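Local coordinates for protein alpha-1,3-glucanase (Bacillus circulans, PDB 5ZRU) that probably hydrolyses alpha-1,3-glucan as a family GH87 glycoside hydrolase, this chain being the catalytic unit of a longer, probably carbohydrate-binding protein, at residues Arg20-Asp25 and Gly167-Glu172. Residues are numbered along the deposited sequence; the frame is centred on the assembly and turned at random.
Sequences RYDTDD and GVDFLE. With CA (calcium ion), chain M.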
loop_
_atom_site.group_PDB
_atom_site.type_symbol
_atom_site.label_atom_id
_atom_site.label_comp_id
_atom_site.label_asym_id
_atom_site.label_seq_id
_atom_site.Cartn_x
_atom_site.Cartn_y
_atom_site.Cartn_z
ATOM N N ARG A 20 14.581 9.933 1.945
ATOM C CA ARG A 20 15.005 8.546 2.014
ATOM C C ARG A 20 16.520 8.420 2.040
ATOM O O ARG A 20 17.229 9.083 1.275
ATOM C CB ARG A 20 14.472 7.720 0.848
ATOM C CG ARG A 20 14.981 6.305 0.995
ATOM C CD ARG A 20 14.319 5.352 0.113
ATOM N NE ARG A 20 12.882 5.359 0.306
ATOM C CZ ARG A 20 12.080 4.599 -0.417
ATOM N NH1 ARG A 20 12.617 3.796 -1.324
ATOM N NH2 ARG A 20 10.767 4.637 -0.233
ATOM N N TYR A 21 17.001 7.559 2.924
ATOM C CA TYR A 21 18.390 7.119 2.980
ATOM C C TYR A 21 18.388 5.648 2.571
ATOM O O TYR A 21 18.072 4.775 3.385
ATOM C CB TYR A 21 18.949 7.353 4.382
ATOM C CG TYR A 21 19.141 8.831 4.621
ATOM C CD1 TYR A 21 18.076 9.647 5.005
ATOM C CD2 TYR A 21 20.371 9.424 4.381
ATOM C CE1 TYR A 21 18.249 11.003 5.171
ATOM C CE2 TYR A 21 20.559 10.772 4.560
ATOM C CZ TYR A 21 19.503 11.559 4.951
ATOM O OH TYR A 21 19.717 12.903 5.107
ATOM N N ASP A 22 18.710 5.375 1.301
ATOM C CA ASP A 22 18.489 4.048 0.738
ATOM C C ASP A 22 19.788 3.252 0.711
ATOM O O ASP A 22 20.845 3.693 1.180
ATOM C CB ASP A 22 17.867 4.129 -0.667
ATOM C CG ASP A 22 16.886 2.958 -0.964
ATOM O OD1 ASP A 22 17.186 1.787 -0.598
ATOM O OD2 ASP A 22 15.808 3.201 -1.570
ATOM N N THR A 23 19.695 2.062 0.115
ATOM C CA THR A 23 20.733 1.046 0.272
ATOM C C THR A 23 22.095 1.551 -0.183
ATOM O O THR A 23 23.097 1.386 0.523
ATOM C CB THR A 23 20.335 -0.207 -0.504
ATOM O OG1 THR A 23 19.085 -0.697 0.000
ATOM C CG2 THR A 23 21.385 -1.281 -0.354
ATOM N N ASP A 24 22.152 2.186 -1.353
ATOM C CA ASP A 24 23.441 2.581 -1.906
ATOM C C ASP A 24 24.012 3.832 -1.251
ATOM O O ASP A 24 25.204 4.106 -1.429
ATOM C CB ASP A 24 23.316 2.776 -3.418
ATOM C CG ASP A 24 22.974 1.477 -4.144
ATOM O OD1 ASP A 24 23.663 0.464 -3.906
ATOM O OD2 ASP A 24 22.015 1.469 -4.944
ATOM N N ASP A 25 23.203 4.591 -0.505
ATOM C CA ASP A 25 23.705 5.720 0.277
ATOM C C ASP A 25 24.462 5.282 1.526
ATOM O O ASP A 25 25.112 6.118 2.167
ATOM C CB ASP A 25 22.554 6.639 0.703
ATOM C CG ASP A 25 21.848 7.304 -0.468
ATOM O OD1 ASP A 25 22.517 7.648 -1.463
ATOM O OD2 ASP A 25 20.608 7.497 -0.379
ATOM N N GLY A 167 18.025 -7.762 7.674
ATOM C CA GLY A 167 18.312 -6.961 6.496
ATOM C C GLY A 167 17.744 -5.570 6.670
ATOM O O GLY A 167 16.664 -5.402 7.229
ATOM N N VAL A 168 18.485 -4.573 6.193
ATOM C CA VAL A 168 18.004 -3.193 6.211
ATOM C C VAL A 168 17.939 -2.685 4.782
ATOM O O VAL A 168 18.957 -2.655 4.079
ATOM C CB VAL A 168 18.887 -2.278 7.074
ATOM C CG1 VAL A 168 18.313 -0.869 7.102
ATOM C CG2 VAL A 168 18.976 -2.831 8.488
ATOM N N ASP A 169 16.749 -2.248 4.366
ATOM C CA ASP A 169 16.542 -1.679 3.036
ATOM C C ASP A 169 16.846 -0.180 3.034
ATOM O O ASP A 169 17.756 0.284 2.335
ATOM C CB ASP A 169 15.095 -1.965 2.597
ATOM C CG ASP A 169 14.837 -1.671 1.138
ATOM O OD1 ASP A 169 15.771 -1.252 0.415
ATOM O OD2 ASP A 169 13.670 -1.852 0.713
ATOM N N PHE A 170 16.113 0.590 3.834
ATOM C CA PHE A 170 16.332 2.032 3.861
ATOM C C PHE A 170 15.838 2.594 5.185
ATOM O O PHE A 170 15.134 1.929 5.944
ATOM C CB PHE A 170 15.636 2.742 2.687
ATOM C CG PHE A 170 14.139 2.506 2.611
ATOM C CD1 PHE A 170 13.269 3.150 3.478
ATOM C CD2 PHE A 170 13.604 1.684 1.634
ATOM C CE1 PHE A 170 11.876 2.938 3.406
ATOM C CE2 PHE A 170 12.215 1.476 1.546
ATOM C CZ PHE A 170 11.361 2.106 2.433
ATOM N N LEU A 171 16.226 3.840 5.440
ATOM C CA LEU A 171 15.606 4.687 6.445
ATOM C C LEU A 171 14.907 5.852 5.759
ATOM O O LEU A 171 15.349 6.336 4.712
ATOM C CB LEU A 171 16.637 5.242 7.435
ATOM C CG LEU A 171 17.551 4.243 8.147
ATOM C CD1 LEU A 171 18.498 4.988 9.107
ATOM C CD2 LEU A 171 16.718 3.221 8.889
ATOM N N GLU A 172 13.808 6.299 6.357
ATOM C CA GLU A 172 13.176 7.563 6.004
ATOM C C GLU A 172 13.158 8.436 7.251
ATOM O O GLU A 172 12.802 7.967 8.335
ATOM C CB GLU A 172 11.765 7.336 5.436
ATOM C CG GLU A 172 11.819 6.829 4.001
ATOM C CD GLU A 172 10.477 6.379 3.440
ATOM O OE1 GLU A 172 9.538 6.149 4.220
ATOM O OE2 GLU A 172 10.372 6.261 2.202
HETATM CA CA CA M . 17.131 -0.915 -1.476
HETATM O O HOH W 1 18.209 0.444 -3.234
#
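The guanidinium of R20 lies flat over one face of the F170 ring, planes 4° apart and CZ of R20 3.8 Å from the ring centroid, a stacked cation-pi pair. The extended first two torsions of R20 put its CD over the ring as a CH-pi contact, and the bend at the third (-56°) then lays the guanidinium on it. Carboxylates hold the guanidinium edge: NE and NH2 of R20 both bond OE2 of E172, the NH2 bond being 3.0 Å, while NH1 of R20 makes a longer bridge to OD2 of D22. Gripped at two sides, the group can hardly turn off the ring. In the backbone, Y21 and L171 form an antiparallel hydrogen-bonded pair, N of Y21 to O of L171 at 2.7 Å, their side chains on the face opposite to that of R20 and E172.

OG1 of T23 bonds O of D169 at 2.9 Å and binds the calcium, as do OD1 of D169 (2.4 Å) and, more distantly, OD1 of D22 (2.8 Å); a water, S50 and R53 contribute too. In contrast to this close-knit end, after T23 the 3-10 turn leaves the strand, and D24 and D25 sit on the exposed side, bridging to R53 and R69. A classic beta bulge sets D169 and F170 opposite R80, whose NH1 bridges OD2 of D169. Strand 166-174 pairs with 19-21, 53-57 and 76-82 in the D1 antiparallel sheet, while R371 and E402, from parallel D2 strands, reach E172 and R20.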